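Local structure of OBCA, Oxalate Biosynthetic Component A (Burkholderia glumae, 4NNB) at residues Gln249-Val254 / Ser277-Gly282; Ala11-Val16 / His226-Ser231; Ser310-Ala315 / Glu346-Asn351; Ile253-Tyr258 / Ser289-Ala294. The protein is an oxalate biosynthetic component whose TIM-barrel-type domain, of the beta-keto acid cleavage enzyme family, holds a magnesium ion and an oxaloacetate ion. One frame throughout, in Å; residues are numbered along the deposited sequence.

Contact 1. Residues Gln249-Val254 / Ser277-Gly282; sequences QRNQIV and STSVRG. With OAA (oxaloacetate ion), chain C.
N251 reaches the 277-282 loop through its amide: ND2 donates to R281 O at 3.3 Å, nearly straight at 158°, and the donor lies in the carbonyl plane, on a lone pair of R281 O. With CG anti to the backbone N (chi1 -177°), the amide extends toward the loop, and its OD1 turns to H226 instead. A water accepts from N251 ND2 and links it to S277 OG and S279 O. I253 CD1 packs against the main chain of the loop, 4.0 Å from T278 O. The same loop presents three side chains to the oxaloacetate ion. S277 OG donates to O2 and S279 OG to O5, while each also accepts a backbone N-H two residues on, making two consecutive ST turns that fix both hydroxyls. R281 grips O4 with NE and, at 2.8 Å, with NH2, the oxygen lying at the guanidinium edge, in plane. The loop follows strand 273-276 of the barrel-type sheet; strand 250-251 pairs antiparallel with 222-229, and helix 291-294 touches V280.

Contact 2. Residues Ala11-Val16 / His226-Ser231; sequences APIGAV and HTRDLS. With MG (magnesium ion), chain B; OAA (oxaloacetate ion), chain C.
R228 holds the 11-16 loop by its main-chain carbonyls. Its NE donates to G14 O at 2.7 Å (150°), tilted from the carbonyl plane, and NH2 reaches I13 O at 3.0 Å from well above that carbonyl's plane; a second bond from NH2 to G14 O is weak. Two successive carbonyls are therefore gathered by one guanidinium, with P17 O a further partner of NH2, while A15 O lies 3.5 Å above the centre of its plane. The bend at chi2 (-64°) folds the arginine chain back to the loop, and NH1 is engaged by Q249 O.

H226 belongs to the magnesium site. NE2 binds the metal at 2.1 Å, ND1 is held by N251 OD1, and H224, E475, a water and two oxygens of the oxaloacetate ion complete the coordination. Both histidines come from strand 222-229, so the site lies by the C-terminal end of a parallel barrel strand, the usual active-site end of TIM-barrel proteins, and the loop after strand 5-10 packs against the H226 side of it.

That loop covers one face of the imidazole: G14 CA makes a CH-pi contact 3.5 Å from the ring centroid, 17° off the normal. Beside it I13 and R228 run alongside each other, pointing opposite ways, with I13 CG2 3.7 Å from R228 NE, and I13 CD1 rests 3.6 Å from H226 O, a buried carbonyl oxygen without a polar partner.

Contact 3. Residues Ser310-Ala315 / Glu346-Asn351; sequences SLSPAA and EVEVFN. With OAA (oxaloacetate ion), chain C.
S310 and E348 lie against each other on one side of the paired strands, with the CB of S310 3.6 Å from the CG of E348. Placed between the backbone N and the carbonyl carbon by chi1 of 69°, S310 OG donates to O1 of the oxaloacetate ion at 2.5 Å. A chi1 of -54° sets CG of E348 beside that same ligand oxygen, and the bend at chi2 turns the carboxylate toward E346, with E346 OE1 and E348 OE2 2.6 Å apart. N275 is a further partner of E346 OE1, and R471 forms a long, weak ion pair with E348.

The strands run parallel, as neighbours in the barrel-type sheet. L311 straddles the E346-E348 backbone in the regular parallel pattern: its N donates to E346 O at 2.9 Å, and its O accepts from E348 N at 3.0 Å.

Past the strand ends, S312 OG meets the edge of the F350 ring, 3.3 Å from CE1, and the same ring turns its edge to the ligand, F350 CZ standing 3.5 Å from C2 of the oxaloacetate ion. P313 crosses V347 at about a right angle on the other side. Further on, N351 ND2 donates to A315 O at 3.2 Å in the carbonyl plane, while its OD1 caps the helix 352-359 at I354 N.

Contact 4. Residues Ile253-Tyr258 / Ser289-Ala294; sequences IVLDDY and SKLRRA
L255 lies slantwise over L291, the CG of L255 meeting the CD1 of L291 at 3.9 Å. In L255, chi1 of -59° sets CG beside the backbone N, and both methyls meet the side chain of A294, whose CB lies 3.9 Å from L255 CD1. L291 takes the other course: with CG anti to the backbone N, it extends toward the 253-258 segment. Beside this leucine pair I253 and L291 pass flank to flank with their ends pointing opposite ways, I253 CG2 to L291 CD1 4.2 Å, and I253 drives its CD1 against the main chain, 3.9 Å from R292 CA. No hydrogen bond crosses the interface; aliphatic groups meet one another and main-chain atoms. S289 OG accepts from L291 N at 3.1 Å, a capping bond at the turn carrying the leucine. The start of helix 255-268 is thus joined to helix 291-294, whose R292 bonds to T278 O and to A287 O, while helix 328-341 packs on R293.

Along the chain contact 2 closes first; contacts 1 and 4 share I253 and V254, at the end of one segment and the start of the other, and contact 3 follows. Contacts 1, 2 and 3 reach the same barrel-type sheet, and all three touch the oxaloacetate ion from different strands and loops: the centres of contacts 1 and 2 are about 7 Å apart, those of 1 and 3 about 15 Å. T227 and H226 join contact 2 to contact 1, and T278 bonds to S310 between contacts 1 and 3. Contact 4, centred about 9 Å from contact 1, lies outward of the pocket, where R292 holds the loop that carries the ligand-binding serines. One pocket is thus assembled from successive strand ends, with helices behind it.

Contact 1. Residues Gln249-Val254 / Ser277-Gly282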
loop_
_atom_site.group_PDB
_atom_site.type_symbol
_atom_site.label_atom_id
_atom_site.label_comp_id
_atom_site.label_asym_id
_atom_site.label_seq_id
_atom_site.Cartn_x
_atom_site.Cartn_y
_atom_site.Cartn_z
ATOM N N GLN A 249 -3.684 -2.826 -13.661
ATOM C CA GLN A 249 -3.362 -1.671 -12.806
ATOM C C GLN A 249 -1.863 -1.602 -12.526
ATOM O O GLN A 249 -1.436 -1.219 -11.432
ATOM C CB GLN A 249 -4.149 -1.722 -11.491
ATOM C CG GLN A 249 -5.648 -1.969 -11.680
ATOM C CD GLN A 249 -6.407 -1.836 -10.387
ATOM O OE1 GLN A 249 -5.948 -1.165 -9.452
ATOM N NE2 GLN A 249 -7.577 -2.471 -10.312
ATOM N N ARG A 250 -1.077 -1.978 -13.533
ATOM C CA ARG A 250 0.356 -2.172 -13.383
ATOM C C ARG A 250 1.062 -0.870 -13.004
ATOM O O ARG A 250 0.753 0.203 -13.529
ATOM C CB ARG A 250 0.939 -2.738 -14.686
ATOM C CG ARG A 250 2.410 -3.089 -14.618
ATOM C CD ARG A 250 2.943 -3.628 -15.957
ATOM N NE ARG A 250 2.529 -2.774 -17.064
ATOM C CZ ARG A 250 3.203 -1.706 -17.486
ATOM N NH1 ARG A 250 4.349 -1.358 -16.907
ATOM N NH2 ARG A 250 2.733 -0.985 -18.493
ATOM N N ASN A 251 2.010 -0.975 -12.082
ATOM C CA ASN A 251 2.798 0.177 -11.682
ATOM C C ASN A 251 3.549 0.702 -12.883
ATOM O O ASN A 251 4.197 -0.069 -13.587
ATOM C CB ASN A 251 3.800 -0.207 -10.607
ATOM C CG ASN A 251 4.582 0.987 -10.111
ATOM O OD1 ASN A 251 4.005 1.930 -9.552
ATOM N ND2 ASN A 251 5.897 0.957 -10.294
ATOM N N GLN A 252 3.452 2.007 -13.111
ATOM C CA GLN A 252 4.032 2.631 -14.295
ATOM C C GLN A 252 4.037 4.153 -14.167
ATOM O O GLN A 252 3.018 4.769 -13.817
ATOM C CB GLN A 252 3.237 2.218 -15.541
ATOM C CG GLN A 252 3.768 2.820 -16.822
ATOM C CD GLN A 252 5.181 2.344 -17.111
ATOM O OE1 GLN A 252 5.448 1.140 -17.154
ATOM N NE2 GLN A 252 6.100 3.291 -17.285
ATOM N N ILE A 253 5.189 4.758 -14.436
ATOM C CA ILE A 253 5.276 6.200 -14.562
ATOM C C ILE A 253 4.479 6.616 -15.800
ATOM O O ILE A 253 4.837 6.270 -16.926
ATOM C CB ILE A 253 6.747 6.672 -14.690
ATOM C CG1 ILE A 253 7.516 6.392 -13.387
ATOM C CG2 ILE A 253 6.803 8.156 -15.041
ATOM C CD1 ILE A 253 9.052 6.234 -13.569
ATOM N N VAL A 254 3.391 7.348 -15.585
ATOM C CA VAL A 254 2.537 7.781 -16.684
ATOM C C VAL A 254 2.626 9.291 -16.767
ATOM O O VAL A 254 2.112 10.005 -15.896
ATOM C CB VAL A 254 1.077 7.342 -16.464
ATOM C CG1 VAL A 254 0.194 7.815 -17.629
ATOM C CG2 VAL A 254 1.000 5.840 -16.294
ATOM N N SER A 277 7.553 8.956 -7.232
ATOM C CA SER A 277 8.257 7.685 -7.403
ATOM C C SER A 277 8.947 7.583 -8.765
ATOM O O SER A 277 8.342 7.846 -9.805
ATOM C CB SER A 277 7.305 6.506 -7.247
ATOM O OG SER A 277 7.992 5.296 -7.494
ATOM N N THR A 278 10.203 7.164 -8.750
ATOM C CA THR A 278 10.928 6.889 -9.989
ATOM C C THR A 278 11.078 5.390 -10.182
ATOM O O THR A 278 11.819 4.926 -11.051
ATOM C CB THR A 278 12.307 7.531 -9.957
ATOM O OG1 THR A 278 13.047 6.999 -8.856
ATOM C CG2 THR A 278 12.165 9.058 -9.798
ATOM N N SER A 279 10.367 4.633 -9.362
ATOM C CA SER A 279 10.483 3.177 -9.373
ATOM C C SER A 279 9.936 2.528 -10.658
ATOM O O SER A 279 8.947 2.999 -11.230
ATOM C CB SER A 279 9.758 2.621 -8.146
ATOM O OG SER A 279 9.620 1.228 -8.236
ATOM N N VAL A 280 10.585 1.459 -11.129
ATOM C CA VAL A 280 9.987 0.661 -12.210
ATOM C C VAL A 280 9.631 -0.758 -11.751
ATOM O O VAL A 280 9.609 -1.706 -12.547
ATOM C CB VAL A 280 10.854 0.626 -13.497
ATOM C CG1 VAL A 280 10.966 2.017 -14.097
ATOM C CG2 VAL A 280 12.238 0.047 -13.218
ATOM N N ARG A 281 9.338 -0.875 -10.460
ATOM C CA ARG A 281 8.861 -2.123 -9.871
ATOM C C ARG A 281 7.746 -2.741 -10.714
ATOM O O ARG A 281 6.840 -2.037 -11.189
ATOM C CB ARG A 281 8.367 -1.882 -8.437
ATOM C CG ARG A 281 7.321 -2.895 -7.953
ATOM C CD ARG A 281 7.773 -3.754 -6.781
ATOM N NE ARG A 281 7.560 -3.083 -5.511
ATOM C CZ ARG A 281 7.173 -3.671 -4.378
ATOM N NH1 ARG A 281 6.949 -4.976 -4.309
ATOM N NH2 ARG A 281 7.018 -2.929 -3.298
ATOM N N GLY A 282 7.843 -4.052 -10.917
ATOM C CA GLY A 282 6.871 -4.792 -11.705
ATOM C C GLY A 282 7.224 -4.752 -13.177
ATOM O O GLY A 282 6.666 -5.497 -13.985
HETATM O O1 OAA C . 10.984 4.624 -5.321
HETATM O O2 OAA C . 8.761 4.670 -4.868
HETATM O O4 OAA C . 7.991 -0.458 -4.118
HETATM O O5 OAA C . 9.587 -0.082 -5.729
HETATM O O3 OAA C . 7.486 2.337 -4.334
HETATM C C1 OAA C . 9.886 4.013 -4.953
HETATM C C2 OAA C . 9.957 2.537 -4.630
HETATM C C3 OAA C . 8.639 1.797 -4.599
HETATM C C4 OAA C . 8.736 0.343 -4.838
HETATM O O HOH W 1 6.832 3.852 -9.638
HETATM O O HOH W 2 7.555 3.021 -14.161
#

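Contact 2. Residues Ala11-Val16 / His226-Ser231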
loop_
_atom_site.group_PDB
_atom_site.type_symbol
_atom_site.label_atom_id
_atom_site.label_comp_id
_atom_site.label_asym_id
_atom_site.label_seq_id
_atom_site.Cartn_x
_atom_site.Cartn_y
_atom_site.Cartn_z
ATOM N N ALA A 11 1.538 7.958 1.579
ATOM C CA ALA A 11 1.865 7.229 0.342
ATOM C C ALA A 11 0.617 6.519 -0.187
ATOM O O ALA A 11 0.368 5.372 0.155
ATOM C CB ALA A 11 2.994 6.229 0.588
ATOM N N PRO A 12 -0.181 7.217 -1.015
ATOM C CA PRO A 12 -1.552 6.759 -1.295
ATOM C C PRO A 12 -1.723 5.677 -2.354
ATOM O O PRO A 12 -2.828 5.125 -2.426
ATOM C CB PRO A 12 -2.264 8.031 -1.778
ATOM C CG PRO A 12 -1.384 9.179 -1.325
ATOM C CD PRO A 12 0.017 8.624 -1.397
ATOM N N ILE A 13 -0.703 5.382 -3.157
ATOM C CA ILE A 13 -0.929 4.514 -4.316
ATOM C C ILE A 13 -0.012 3.310 -4.369
ATOM O O ILE A 13 -0.479 2.170 -4.411
ATOM C CB ILE A 13 -0.796 5.268 -5.649
ATOM C CG1 ILE A 13 -1.681 6.511 -5.657
ATOM C CG2 ILE A 13 -1.143 4.338 -6.831
ATOM C CD1 ILE A 13 -0.932 7.809 -5.376
ATOM N N GLY A 14 1.291 3.574 -4.398
ATOM C CA GLY A 14 2.278 2.524 -4.520
ATOM C C GLY A 14 2.260 1.745 -5.818
ATOM O O GLY A 14 1.613 2.125 -6.800
ATOM N N ALA A 15 2.984 0.634 -5.798
ATOM C CA ALA A 15 3.106 -0.255 -6.940
ATOM C C ALA A 15 2.213 -1.493 -6.828
ATOM O O ALA A 15 1.760 -2.032 -7.839
ATOM C CB ALA A 15 4.558 -0.676 -7.104
ATOM N N VAL A 16 1.970 -1.949 -5.605
ATOM C CA VAL A 16 1.435 -3.298 -5.402
ATOM C C VAL A 16 -0.091 -3.437 -5.238
ATOM O O VAL A 16 -0.712 -4.256 -5.933
ATOM C CB VAL A 16 2.190 -4.039 -4.269
ATOM C CG1 VAL A 16 1.562 -5.405 -3.999
ATOM C CG2 VAL A 16 3.676 -4.185 -4.642
ATOM N N HIS A 226 2.695 7.360 -6.829
ATOM C CA HIS A 226 2.886 6.517 -8.006
ATOM C C HIS A 226 1.718 6.755 -8.959
ATOM O O HIS A 226 0.646 7.222 -8.552
ATOM C CB HIS A 226 2.833 5.026 -7.655
ATOM C CG HIS A 226 4.015 4.508 -6.894
ATOM N ND1 HIS A 226 4.793 3.472 -7.360
ATOM C CD2 HIS A 226 4.503 4.831 -5.670
ATOM C CE1 HIS A 226 5.726 3.189 -6.466
ATOM N NE2 HIS A 226 5.573 4.000 -5.433
ATOM N N THR A 227 1.916 6.393 -10.221
ATOM C CA THR A 227 0.829 6.274 -11.179
ATOM C C THR A 227 0.717 4.821 -11.630
ATOM O O THR A 227 1.625 4.017 -11.396
ATOM C CB THR A 227 1.037 7.192 -12.396
ATOM O OG1 THR A 227 2.380 7.035 -12.887
ATOM C CG2 THR A 227 0.805 8.653 -12.005
ATOM N N ARG A 228 -0.404 4.490 -12.268
ATOM C CA ARG A 228 -0.672 3.134 -12.739
ATOM C C ARG A 228 -1.150 3.177 -14.183
ATOM O O ARG A 228 -1.849 4.101 -14.584
ATOM C CB ARG A 228 -1.773 2.464 -11.903
ATOM C CG ARG A 228 -1.502 2.367 -10.399
ATOM C CD ARG A 228 -0.308 1.492 -10.069
ATOM N NE ARG A 228 -0.229 1.285 -8.625
ATOM C CZ ARG A 228 -0.898 0.333 -7.976
ATOM N NH1 ARG A 228 -1.667 -0.524 -8.650
ATOM N NH2 ARG A 228 -0.783 0.222 -6.661
ATOM N N ASP A 229 -0.797 2.149 -14.949
ATOM C CA ASP A 229 -1.215 2.045 -16.347
ATOM C C ASP A 229 -2.595 1.372 -16.418
ATOM O O ASP A 229 -2.745 0.214 -16.028
ATOM C CB ASP A 229 -0.137 1.257 -17.111
ATOM C CG ASP A 229 -0.575 0.809 -18.502
ATOM O OD1 ASP A 229 -1.467 1.433 -19.100
ATOM O OD2 ASP A 229 0.013 -0.175 -19.001
ATOM N N LEU A 230 -3.602 2.104 -16.893
ATOM C CA LEU A 230 -4.970 1.577 -16.968
ATOM C C LEU A 230 -5.434 1.345 -18.409
ATOM O O LEU A 230 -6.629 1.187 -18.656
ATOM C CB LEU A 230 -5.968 2.517 -16.273
ATOM C CG LEU A 230 -5.705 2.960 -14.831
ATOM C CD1 LEU A 230 -6.923 3.670 -14.246
ATOM C CD2 LEU A 230 -5.308 1.777 -13.975
ATOM N N SER A 231 -4.498 1.323 -19.354
ATOM C CA SER A 231 -4.845 1.224 -20.774
ATOM C C SER A 231 -5.394 -0.156 -21.146
ATOM O O SER A 231 -6.022 -0.320 -22.195
ATOM C CB SER A 231 -3.618 1.540 -21.635
ATOM O OG SER A 231 -2.574 0.617 -21.365
HETATM MG MG MG B . 6.909 4.085 -3.819
HETATM O O1 OAA C . 10.984 4.624 -5.321
HETATM O O2 OAA C . 8.761 4.670 -4.868
HETATM O O4 OAA C . 7.991 -0.458 -4.118
HETATM O O5 OAA C . 9.587 -0.082 -5.729
HETATM O O3 OAA C . 7.486 2.337 -4.334
HETATM C C1 OAA C . 9.886 4.013 -4.953
HETATM C C2 OAA C . 9.957 2.537 -4.630
HETATM C C3 OAA C . 8.639 1.797 -4.599
HETATM C C4 OAA C . 8.736 0.343 -4.838
HETATM O O HOH W 3 8.181 3.633 -2.005
#

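Contact 3. Residues Ser310-Ala315 / Glu346-Asn351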
loop_
_atom_site.group_PDB
_atom_site.type_symbol
_atom_site.label_atom_id
_atom_site.label_comp_id
_atom_site.label_asym_id
_atom_site.label_seq_id
_atom_site.Cartn_x
_atom_site.Cartn_y
_atom_site.Cartn_z
ATOM N N SER A 310 11.926 9.876 -5.551
ATOM C CA SER A 310 12.627 8.755 -4.953
ATOM C C SER A 310 13.889 8.368 -5.750
ATOM O O SER A 310 13.962 8.550 -6.969
ATOM C CB SER A 310 11.680 7.568 -4.770
ATOM O OG SER A 310 11.313 7.012 -6.015
ATOM N N LEU A 311 14.891 7.862 -5.036
ATOM C CA LEU A 311 16.156 7.439 -5.641
ATOM C C LEU A 311 16.714 6.278 -4.814
ATOM O O LEU A 311 16.857 6.389 -3.591
ATOM C CB LEU A 311 17.145 8.617 -5.677
ATOM C CG LEU A 311 18.429 8.425 -6.488
ATOM C CD1 LEU A 311 18.912 9.765 -7.061
ATOM C CD2 LEU A 311 19.532 7.775 -5.650
ATOM N N SER A 312 17.005 5.162 -5.475
ATOM C CA SER A 312 17.549 3.986 -4.804
ATOM C C SER A 312 18.903 3.633 -5.424
ATOM O O SER A 312 18.955 3.169 -6.549
ATOM C CB SER A 312 16.596 2.795 -4.952
ATOM O OG SER A 312 15.349 3.024 -4.314
ATOM N N PRO A 313 20.002 3.846 -4.687
ATOM C CA PRO A 313 21.319 3.739 -5.328
ATOM C C PRO A 313 21.956 2.337 -5.283
ATOM O O PRO A 313 23.166 2.216 -5.053
ATOM C CB PRO A 313 22.168 4.754 -4.548
ATOM C CG PRO A 313 21.550 4.767 -3.165
ATOM C CD PRO A 313 20.070 4.483 -3.355
ATOM N N ALA A 314 21.132 1.312 -5.497
ATOM C CA ALA A 314 21.570 -0.057 -5.731
ATOM C C ALA A 314 20.374 -0.777 -6.308
ATOM O O ALA A 314 19.244 -0.272 -6.220
ATOM C CB ALA A 314 22.006 -0.744 -4.424
ATOM N N ALA A 315 20.613 -1.960 -6.867
ATOM C CA ALA A 315 19.529 -2.835 -7.302
ATOM C C ALA A 315 18.604 -3.114 -6.120
ATOM O O ALA A 315 19.067 -3.290 -4.987
ATOM C CB ALA A 315 20.086 -4.142 -7.850
ATOM N N GLU A 346 14.814 11.655 -2.394
ATOM C CA GLU A 346 14.623 10.926 -1.151
ATOM C C GLU A 346 15.262 9.583 -1.393
ATOM O O GLU A 346 14.835 8.839 -2.292
ATOM C CB GLU A 346 13.144 10.757 -0.788
ATOM C CG GLU A 346 12.937 9.834 0.411
ATOM C CD GLU A 346 11.470 9.663 0.787
ATOM O OE1 GLU A 346 10.776 8.871 0.134
ATOM O OE2 GLU A 346 11.016 10.311 1.752
ATOM N N VAL A 347 16.293 9.266 -0.611
ATOM C CA VAL A 347 16.956 7.970 -0.762
ATOM C C VAL A 347 16.073 6.907 -0.126
ATOM O O VAL A 347 15.838 6.924 1.099
ATOM C CB VAL A 347 18.366 7.941 -0.125
ATOM C CG1 VAL A 347 19.012 6.587 -0.356
ATOM C CG2 VAL A 347 19.250 9.027 -0.734
ATOM N N GLU A 348 15.550 6.012 -0.964
ATOM C CA GLU A 348 14.739 4.891 -0.489
ATOM C C GLU A 348 15.696 3.821 -0.008
ATOM O O GLU A 348 16.304 3.121 -0.822
ATOM C CB GLU A 348 13.882 4.289 -1.611
ATOM C CG GLU A 348 13.002 5.250 -2.360
ATOM C CD GLU A 348 11.948 5.882 -1.480
ATOM O OE1 GLU A 348 10.825 5.331 -1.360
ATOM O OE2 GLU A 348 12.243 6.951 -0.931
ATOM N N VAL A 349 15.846 3.699 1.304
ATOM C CA VAL A 349 16.792 2.735 1.857
ATOM C C VAL A 349 16.153 1.339 1.954
ATOM O O VAL A 349 15.597 0.950 2.995
ATOM C CB VAL A 349 17.331 3.187 3.224
ATOM C CG1 VAL A 349 18.445 2.250 3.679
ATOM C CG2 VAL A 349 17.856 4.624 3.151
ATOM N N PHE A 350 16.233 0.591 0.862
ATOM C CA PHE A 350 15.639 -0.745 0.797
ATOM C C PHE A 350 16.518 -1.806 1.455
ATOM O O PHE A 350 16.017 -2.831 1.914
ATOM C CB PHE A 350 15.412 -1.166 -0.666
ATOM C CG PHE A 350 14.183 -0.560 -1.306
ATOM C CD1 PHE A 350 14.290 0.541 -2.158
ATOM C CD2 PHE A 350 12.922 -1.104 -1.065
ATOM C CE1 PHE A 350 13.155 1.093 -2.763
ATOM C CE2 PHE A 350 11.780 -0.561 -1.657
ATOM C CZ PHE A 350 11.886 0.532 -2.503
ATOM N N ASN A 351 17.831 -1.584 1.473
ATOM C CA ASN A 351 18.766 -2.662 1.815
ATOM C C ASN A 351 20.112 -2.123 2.278
ATOM O O ASN A 351 20.364 -0.920 2.176
ATOM C CB ASN A 351 18.931 -3.621 0.620
ATOM C CG ASN A 351 19.355 -2.899 -0.663
ATOM O OD1 ASN A 351 20.152 -1.965 -0.626
ATOM N ND2 ASN A 351 18.803 -3.319 -1.792
HETATM O O1 OAA C . 10.984 4.624 -5.321
HETATM O O2 OAA C . 8.761 4.670 -4.868
HETATM O O4 OAA C . 7.991 -0.458 -4.118
HETATM O O5 OAA C . 9.587 -0.082 -5.729
HETATM O O3 OAA C . 7.486 2.337 -4.334
HETATM C C1 OAA C . 9.886 4.013 -4.953
HETATM C C2 OAA C . 9.957 2.537 -4.630
HETATM C C3 OAA C . 8.639 1.797 -4.599
HETATM C C4 OAA C . 8.736 0.343 -4.838
#

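Contact 4. Residues Ile253-Tyr258 / Ser289-Ala294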
loop_
_atom_site.group_PDB
_atom_site.type_symbol
_atom_site.label_atom_id
_atom_site.label_comp_id
_atom_site.label_asym_id
_atom_site.label_seq_id
_atom_site.Cartn_x
_atom_site.Cartn_y
_atom_site.Cartn_z
ATOM N N ILE A 253 5.189 4.758 -14.436
ATOM C CA ILE A 253 5.276 6.200 -14.562
ATOM C C ILE A 253 4.479 6.616 -15.800
ATOM O O ILE A 253 4.837 6.270 -16.926
ATOM C CB ILE A 253 6.747 6.672 -14.690
ATOM C CG1 ILE A 253 7.516 6.392 -13.387
ATOM C CG2 ILE A 253 6.803 8.156 -15.041
ATOM C CD1 ILE A 253 9.052 6.234 -13.569
ATOM N N VAL A 254 3.391 7.348 -15.585
ATOM C CA VAL A 254 2.537 7.781 -16.684
ATOM C C VAL A 254 2.626 9.291 -16.767
ATOM O O VAL A 254 2.112 10.005 -15.896
ATOM C CB VAL A 254 1.077 7.342 -16.464
ATOM C CG1 VAL A 254 0.194 7.815 -17.629
ATOM C CG2 VAL A 254 1.000 5.840 -16.294
ATOM N N LEU A 255 3.301 9.782 -17.802
ATOM C CA LEU A 255 3.581 11.208 -17.897
ATOM C C LEU A 255 2.317 12.052 -17.984
ATOM O O LEU A 255 2.234 13.110 -17.356
ATOM C CB LEU A 255 4.504 11.510 -19.089
ATOM C CG LEU A 255 5.862 10.801 -19.060
ATOM C CD1 LEU A 255 6.740 11.238 -20.245
ATOM C CD2 LEU A 255 6.580 11.057 -17.736
ATOM N N ASP A 256 1.337 11.605 -18.761
ATOM C CA ASP A 256 0.119 12.398 -18.901
ATOM C C ASP A 256 -0.609 12.497 -17.558
ATOM O O ASP A 256 -1.208 13.527 -17.255
ATOM C CB ASP A 256 -0.815 11.811 -19.963
ATOM C CG ASP A 256 -0.283 11.982 -21.374
ATOM O OD1 ASP A 256 0.564 12.865 -21.604
ATOM O OD2 ASP A 256 -0.720 11.222 -22.253
ATOM N N ASP A 257 -0.550 11.440 -16.751
ATOM C CA ASP A 257 -1.173 11.489 -15.419
ATOM C C ASP A 257 -0.542 12.576 -14.552
ATOM O O ASP A 257 -1.245 13.393 -13.946
ATOM C CB ASP A 257 -1.112 10.123 -14.719
ATOM C CG ASP A 257 -2.109 9.130 -15.289
ATOM O OD1 ASP A 257 -2.864 9.533 -16.183
ATOM O OD2 ASP A 257 -2.144 7.954 -14.849
ATOM N N TYR A 258 0.787 12.611 -14.503
ATOM C CA TYR A 258 1.462 13.642 -13.720
ATOM C C TYR A 258 1.226 15.052 -14.261
ATOM O O TYR A 258 1.164 16.002 -13.497
ATOM C CB TYR A 258 2.963 13.337 -13.575
ATOM C CG TYR A 258 3.226 12.267 -12.538
ATOM C CD1 TYR A 258 2.857 12.467 -11.214
ATOM C CD2 TYR A 258 3.832 11.068 -12.874
ATOM C CE1 TYR A 258 3.084 11.506 -10.251
ATOM C CE2 TYR A 258 4.074 10.094 -11.912
ATOM C CZ TYR A 258 3.698 10.322 -10.606
ATOM O OH TYR A 258 3.918 9.364 -9.640
ATOM N N SER A 289 15.952 3.538 -18.450
ATOM C CA SER A 289 15.200 4.462 -19.293
ATOM C C SER A 289 15.077 5.879 -18.724
ATOM O O SER A 289 14.912 6.077 -17.507
ATOM C CB SER A 289 13.808 3.903 -19.548
ATOM O OG SER A 289 13.029 4.831 -20.268
ATOM N N LYS A 290 15.138 6.860 -19.621
ATOM C CA LYS A 290 14.983 8.259 -19.243
ATOM C C LYS A 290 13.550 8.535 -18.770
ATOM O O LYS A 290 13.284 9.570 -18.169
ATOM C CB LYS A 290 15.362 9.181 -20.407
ATOM C CG LYS A 290 14.436 9.079 -21.610
ATOM C CD LYS A 290 14.934 9.935 -22.787
ATOM C CE LYS A 290 15.184 11.392 -22.382
ATOM N NZ LYS A 290 15.334 12.329 -23.550
ATOM N N LEU A 291 12.634 7.608 -19.048
ATOM C CA LEU A 291 11.283 7.696 -18.498
ATOM C C LEU A 291 11.332 7.862 -16.967
ATOM O O LEU A 291 10.480 8.539 -16.381
ATOM C CB LEU A 291 10.446 6.468 -18.905
ATOM C CG LEU A 291 8.986 6.436 -18.431
ATOM C CD1 LEU A 291 8.202 7.647 -18.961
ATOM C CD2 LEU A 291 8.300 5.134 -18.816
ATOM N N ARG A 292 12.366 7.300 -16.337
ATOM C CA ARG A 292 12.498 7.342 -14.881
ATOM C C ARG A 292 12.826 8.724 -14.325
ATOM O O ARG A 292 12.855 8.906 -13.112
ATOM C CB ARG A 292 13.515 6.303 -14.397
ATOM C CG ARG A 292 13.116 4.866 -14.735
ATOM C CD ARG A 292 14.093 3.860 -14.145
ATOM N NE ARG A 292 13.958 3.790 -12.689
ATOM C CZ ARG A 292 14.678 2.993 -11.905
ATOM N NH1 ARG A 292 15.607 2.195 -12.432
ATOM N NH2 ARG A 292 14.464 2.991 -10.597
ATOM N N ARG A 293 13.073 9.693 -15.207
ATOM C CA ARG A 293 13.176 11.096 -14.799
ATOM C C ARG A 293 12.325 12.033 -15.671
ATOM O O ARG A 293 12.299 13.233 -15.432
ATOM C CB ARG A 293 14.649 11.571 -14.803
ATOM C CG ARG A 293 15.383 11.312 -16.121
ATOM C CD ARG A 293 16.873 11.668 -16.040
ATOM N NE ARG A 293 17.578 11.213 -17.236
ATOM C CZ ARG A 293 18.065 9.988 -17.409
ATOM N NH1 ARG A 293 17.958 9.074 -16.448
ATOM N NH2 ARG A 293 18.671 9.676 -18.550
ATOM N N ALA A 294 11.635 11.499 -16.676
ATOM C CA ALA A 294 10.854 12.346 -17.588
ATOM C C ALA A 294 9.728 13.122 -16.881
ATOM O O ALA A 294 9.325 14.198 -17.330
ATOM C CB ALA A 294 10.299 11.522 -18.734
#